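Intermedilysin (PDB 5IMW) probably lyses host cells by binding cholesterol-containing membranes, changing shape and assembling into oligomeric pores. Local coordinates at residues A[5-9]-A[211-217]; A[96-101]-A[114-120]. All coordinates share one frame; numbering follows the deposited sequence.

Interaction 1 (A[5-9]-A[211-217]); sequences KKALN and SPSALFG
Asn9 and Ser213 make the polar centre of a contact that fastens the N-terminal helix 2-14 to the 3-10 turn 212-215, in the loop between strand 202-206 and helix 222-227 of the cytolysin family region. The amide oxygen of Asn9 is modelled where two donors of one residue converge: Ser213 N lies 3.0 Å from Asn9 OD1, with a bent 140° at the hydrogen, and the Ser213 hydroxyl also donates to it. Its exact place is less sure, Asn9 being modelled too close to its serine neighbours. With OG set between its backbone N and carbonyl carbon (chi1 48°), Ser213 turns its hydroxyl to the same side as its own N-H, so that both can address one acceptor.

Beside this polar patch, Leu8 CD2 sits 4.0 Å from Phe216 CB and equally near CD2 of the ring, and the two side chains cross at about a right angle. Leu225 touches both residues and Ile220 adds to the cover of Leu8, while Ile12 and Trp13 pack on Pro212. On the more exposed margin, the Lys5 chain runs past Ser213, CD 4.0 Å from Ser213 CB, leaving NZ 4.0 Å from Gly217 O. The chemistry implies a mixed contact: the N-H and hydroxyl of Ser213 appear to share the Asn9 amide oxygen, beside a buried leucine–phenylalanine pair.

Interaction 2 (A[96-101]-A[114-120]); sequences RGKTTI and NLTVENP
Ile101 and Leu115 face each other as a hydrogen-bonded pair of the antiparallel hairpin 99-103/114-117, their CB atoms 4.2 Å apart on one face of the sheet. Thr99 and Val117 form the other hydrogen-bonded pair on that face, and Ile101, extended at chi2, carries CD1 off the sheet to 4.4 Å from Val117 CG2. Helix 122-140 covers this side, with Val125 against Ile101, Leu132 against Leu115 and Thr124 against Val117.

The reverse face is polar. Thr100 and Thr116, the intervening non-hydrogen-bonded pair, lie side by side and point the same way, Thr100 CG2 being 3.6 Å from Thr116 OG1. Farther along, Lys98 and Glu118 also run alongside one another. Glu118 has its CG opposite the backbone N (chi1 -156°) and then bends at chi2, which swings the carboxylate back over the lysine methylenes; the charged atoms stay apart, Lys98 NZ being 5.6 Å from Glu118 OE1.

Just beyond the paired strands, where 99-103 begins and 114-117 ends, Pro120 turns its ring toward Arg96, Gly97 and Thr99, and the arginine aliphatic chain crosses it at a slant, CB 4.1 Å from Pro120 CD.

Four backbone bonds join the strands. Leu115 N to Ile101 O is the shortest, at 2.8 Å and 161° at the hydrogen, whereas Ile101 N reaches Leu115 O from above the carbonyl plane, 54° out of it. The chemistry is that of an amphipathic hairpin: helix 122-140 covers the face of Ile101, Leu115 and Val117, and on the side of Thr100 and Thr116 the opposite charges of Lys98 and Glu118 can probably attract each other only at a distance.

In the fold
The two contacts lie at the same end of this elongated molecule, their centres about 14 Å apart and about 40 and 36 Å, respectively, from the centre of the chain. Interaction 2 is local in sequence and nested inside the long loop that interaction 1 closes, the latter tying the N-terminal helix to residues some 200 positions later. Strand 202-206 connects them: it pairs with hairpin strand 99-103 in a seven-strand antiparallel sheet, and the chain leaving it leads into segment 211-217. They also touch directly, Leu215 O lying 3.3 Å from Arg96 CG. N-terminal helix, sheet edge and following loop thus form one continuous packed region, distant from the C-terminal beta sandwich.

Interaction 1 (A[5-9]-A[211-217])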
loop_
_atom_site.group_PDB
_atom_site.type_symbol
_atom_site.label_atom_id
_atom_site.label_comp_id
_atom_site.label_asym_id
_atom_site.label_seq_id
_atom_site.Cartn_x
_atom_site.Cartn_y
_atom_site.Cartn_z
ATOM N N LYS A 5 7.261 41.354 17.129
ATOM C CA LYS A 5 7.509 39.926 17.301
ATOM C C LYS A 5 6.498 39.317 18.264
ATOM O O LYS A 5 5.901 38.271 17.982
ATOM C CB LYS A 5 8.933 39.696 17.814
ATOM C CG LYS A 5 10.036 40.363 17.003
ATOM C CD LYS A 5 10.296 39.646 15.690
ATOM C CE LYS A 5 11.429 40.313 14.928
ATOM N NZ LYS A 5 12.287 39.328 14.216
ATOM N N LYS A 6 6.296 39.964 19.414
ATOM C CA LYS A 6 5.335 39.470 20.394
ATOM C C LYS A 6 3.944 39.353 19.786
ATOM O O LYS A 6 3.312 38.292 19.849
ATOM C CB LYS A 6 5.316 40.397 21.612
ATOM C CG LYS A 6 4.153 40.156 22.567
ATOM C CD LYS A 6 4.244 41.048 23.793
ATOM C CE LYS A 6 2.917 41.100 24.531
ATOM N NZ LYS A 6 2.309 39.752 24.704
ATOM N N ALA A 7 3.447 40.442 19.195
ATOM C CA ALA A 7 2.100 40.432 18.634
ATOM C C ALA A 7 1.934 39.320 17.607
ATOM O O ALA A 7 0.917 38.618 17.601
ATOM C CB ALA A 7 1.786 41.790 18.006
ATOM N N LEU A 8 2.924 39.140 16.731
ATOM C CA LEU A 8 2.819 38.110 15.703
ATOM C C LEU A 8 2.844 36.711 16.313
ATOM O O LEU A 8 2.188 35.797 15.805
ATOM C CB LEU A 8 3.946 38.276 14.685
ATOM C CG LEU A 8 4.030 37.247 13.556
ATOM C CD1 LEU A 8 2.689 37.058 12.881
ATOM C CD2 LEU A 8 5.074 37.683 12.539
ATOM N N ASN A 9 3.594 36.527 17.402
ATOM C CA ASN A 9 3.626 35.228 18.066
ATOM C C ASN A 9 2.260 34.850 18.623
ATOM O O ASN A 9 1.903 33.666 18.640
ATOM C CB ASN A 9 4.663 35.235 19.191
ATOM C CG ASN A 9 6.088 35.269 18.672
ATOM O OD1 ASN A 9 6.319 35.301 17.465
ATOM N ND2 ASN A 9 7.054 35.263 19.588
ATOM N N SER A 211 10.660 30.871 17.840
ATOM C CA SER A 211 9.343 31.477 17.928
ATOM C C SER A 211 8.734 31.518 16.532
ATOM O O SER A 211 9.471 31.551 15.539
ATOM C CB SER A 211 9.444 32.881 18.530
ATOM O OG SER A 211 8.263 33.627 18.305
ATOM N N PRO A 212 7.405 31.496 16.405
ATOM C CA PRO A 212 6.810 31.626 15.064
ATOM C C PRO A 212 7.282 32.862 14.318
ATOM O O PRO A 212 7.508 32.801 13.103
ATOM C CB PRO A 212 5.306 31.675 15.361
ATOM C CG PRO A 212 5.155 30.945 16.646
ATOM C CD PRO A 212 6.385 31.261 17.441
ATOM N N SER A 213 7.439 33.989 15.017
ATOM C CA SER A 213 7.928 35.205 14.375
ATOM C C SER A 213 9.283 34.987 13.716
ATOM O O SER A 213 9.584 35.620 12.698
ATOM C CB SER A 213 8.021 36.336 15.397
ATOM O OG SER A 213 8.681 35.900 16.575
ATOM N N ALA A 214 10.113 34.107 14.282
ATOM C CA ALA A 214 11.439 33.865 13.721
ATOM C C ALA A 214 11.359 33.504 12.244
ATOM O O ALA A 214 12.242 33.869 11.458
ATOM C CB ALA A 214 12.142 32.757 14.505
ATOM N N LEU A 215 10.305 32.790 11.846
ATOM C CA LEU A 215 10.130 32.411 10.451
ATOM C C LEU A 215 9.724 33.580 9.564
ATOM O O LEU A 215 9.711 33.424 8.338
ATOM C CB LEU A 215 9.085 31.300 10.342
ATOM C CG LEU A 215 9.530 29.912 10.804
ATOM C CD1 LEU A 215 8.325 29.005 10.979
ATOM C CD2 LEU A 215 10.514 29.302 9.817
ATOM N N PHE A 216 9.388 34.732 10.142
ATOM C CA PHE A 216 9.024 35.920 9.385
ATOM C C PHE A 216 10.009 37.040 9.696
ATOM O O PHE A 216 10.408 37.227 10.850
ATOM C CB PHE A 216 7.594 36.360 9.711
ATOM C CG PHE A 216 6.554 35.322 9.393
ATOM C CD1 PHE A 216 6.038 35.208 8.113
ATOM C CD2 PHE A 216 6.090 34.461 10.374
ATOM C CE1 PHE A 216 5.080 34.253 7.816
ATOM C CE2 PHE A 216 5.131 33.505 10.083
ATOM C CZ PHE A 216 4.627 33.402 8.802
ATOM N N GLY A 217 10.390 37.789 8.664
ATOM C CA GLY A 217 11.494 38.722 8.773
ATOM C C GLY A 217 11.131 40.079 9.336
ATOM O O GLY A 217 10.979 40.236 10.552
#

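Interaction 2 (A[96-101]-A[114-120])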
loop_
_atom_site.group_PDB
_atom_site.type_symbol
_atom_site.label_atom_id
_atom_site.label_comp_id
_atom_site.label_asym_id
_atom_site.label_seq_id
_atom_site.Cartn_x
_atom_site.Cartn_y
_atom_site.Cartn_z
ATOM N N ARG A 96 10.801 36.807 4.947
ATOM C CA ARG A 96 11.129 35.763 5.906
ATOM C C ARG A 96 12.348 36.162 6.724
ATOM O O ARG A 96 13.101 37.070 6.363
ATOM C CB ARG A 96 11.396 34.422 5.213
ATOM C CG ARG A 96 10.181 33.521 5.101
ATOM C CD ARG A 96 10.591 32.109 4.721
ATOM N NE ARG A 96 9.725 31.563 3.685
ATOM C CZ ARG A 96 9.768 31.931 2.408
ATOM N NH1 ARG A 96 10.636 32.851 2.004
ATOM N NH2 ARG A 96 8.938 31.381 1.534
ATOM N N GLY A 97 12.524 35.462 7.842
ATOM C CA GLY A 97 13.681 35.612 8.693
ATOM C C GLY A 97 14.697 34.520 8.451
ATOM O O GLY A 97 14.655 33.802 7.443
ATOM N N LYS A 98 15.625 34.381 9.392
ATOM C CA LYS A 98 16.672 33.382 9.254
ATOM C C LYS A 98 16.104 31.982 9.446
ATOM O O LYS A 98 15.148 31.769 10.196
ATOM C CB LYS A 98 17.787 33.631 10.267
ATOM C CG LYS A 98 18.284 35.071 10.296
ATOM C CD LYS A 98 19.686 35.191 10.889
ATOM C CE LYS A 98 19.681 35.184 12.413
ATOM N NZ LYS A 98 19.197 33.909 13.017
ATOM N N THR A 99 16.714 31.016 8.758
ATOM C CA THR A 99 16.327 29.614 8.855
ATOM C C THR A 99 17.571 28.799 9.171
ATOM O O THR A 99 18.548 28.840 8.417
ATOM C CB THR A 99 15.676 29.118 7.560
ATOM O OG1 THR A 99 14.742 30.094 7.082
ATOM C CG2 THR A 99 14.939 27.812 7.800
ATOM N N THR A 100 17.535 28.070 10.285
ATOM C CA THR A 100 18.639 27.217 10.703
ATOM C C THR A 100 18.381 25.793 10.233
ATOM O O THR A 100 17.324 25.222 10.516
ATOM C CB THR A 100 18.816 27.251 12.222
ATOM O OG1 THR A 100 17.588 27.656 12.842
ATOM C CG2 THR A 100 19.942 28.213 12.613
ATOM N N ILE A 101 19.349 25.226 9.518
ATOM C CA ILE A 101 19.217 23.917 8.894
ATOM C C ILE A 101 20.269 22.986 9.474
ATOM O O ILE A 101 21.328 23.424 9.932
ATOM C CB ILE A 101 19.356 24.021 7.358
ATOM C CG1 ILE A 101 18.292 24.972 6.802
ATOM C CG2 ILE A 101 19.255 22.644 6.709
ATOM C CD1 ILE A 101 18.367 25.196 5.305
ATOM N N ASN A 114 25.343 22.498 10.715
ATOM C CA ASN A 114 24.297 23.500 10.846
ATOM C C ASN A 114 24.554 24.659 9.894
ATOM O O ASN A 114 25.689 25.125 9.760
ATOM C CB ASN A 114 24.220 24.010 12.286
ATOM C CG ASN A 114 24.146 22.884 13.296
ATOM O OD1 ASN A 114 24.869 21.894 13.190
ATOM N ND2 ASN A 114 23.259 23.022 14.274
ATOM N N LEU A 115 23.494 25.119 9.236
ATOM C CA LEU A 115 23.561 26.242 8.313
ATOM C C LEU A 115 22.648 27.366 8.782
ATOM O O LEU A 115 21.883 27.229 9.742
ATOM C CB LEU A 115 23.160 25.826 6.893
ATOM C CG LEU A 115 23.880 24.630 6.278
ATOM C CD1 LEU A 115 23.492 24.488 4.811
ATOM C CD2 LEU A 115 25.384 24.771 6.427
ATOM N N THR A 116 22.744 28.491 8.080
ATOM C CA THR A 116 21.856 29.624 8.283
ATOM C C THR A 116 21.703 30.341 6.952
ATOM O O THR A 116 22.682 30.516 6.221
ATOM C CB THR A 116 22.396 30.589 9.346
ATOM O OG1 THR A 116 22.471 29.921 10.613
ATOM C CG2 THR A 116 21.496 31.813 9.474
ATOM N N VAL A 117 20.476 30.750 6.643
ATOM C CA VAL A 117 20.177 31.485 5.420
ATOM C C VAL A 117 19.431 32.751 5.808
ATOM O O VAL A 117 18.406 32.688 6.496
ATOM C CB VAL A 117 19.351 30.646 4.429
ATOM C CG1 VAL A 117 19.355 31.299 3.051
ATOM C CG2 VAL A 117 19.891 29.232 4.349
ATOM N N GLU A 118 19.942 33.898 5.362
ATOM C CA GLU A 118 19.412 35.176 5.822
ATOM C C GLU A 118 18.080 35.508 5.160
ATOM O O GLU A 118 17.146 35.958 5.832
ATOM C CB GLU A 118 20.430 36.285 5.557
ATOM C CG GLU A 118 20.290 37.500 6.461
ATOM C CD GLU A 118 20.426 37.151 7.931
ATOM O OE1 GLU A 118 19.491 37.447 8.704
ATOM O OE2 GLU A 118 21.462 36.564 8.310
ATOM N N ASN A 119 17.974 35.293 3.846
ATOM C CA ASN A 119 16.771 35.599 3.074
ATOM C C ASN A 119 16.342 34.324 2.354
ATOM O O ASN A 119 16.603 34.160 1.153
ATOM C CB ASN A 119 17.021 36.741 2.090
ATOM C CG ASN A 119 17.501 38.009 2.777
ATOM O OD1 ASN A 119 17.015 38.371 3.848
ATOM N ND2 ASN A 119 18.464 38.687 2.162
ATOM N N PRO A 120 15.680 33.403 3.055
ATOM C CA PRO A 120 15.385 32.089 2.467
ATOM C C PRO A 120 14.612 32.187 1.159
ATOM O O PRO A 120 13.571 32.840 1.075
ATOM C CB PRO A 120 14.558 31.396 3.554
ATOM C CG PRO A 120 14.987 32.041 4.818
ATOM C CD PRO A 120 15.281 33.473 4.471
#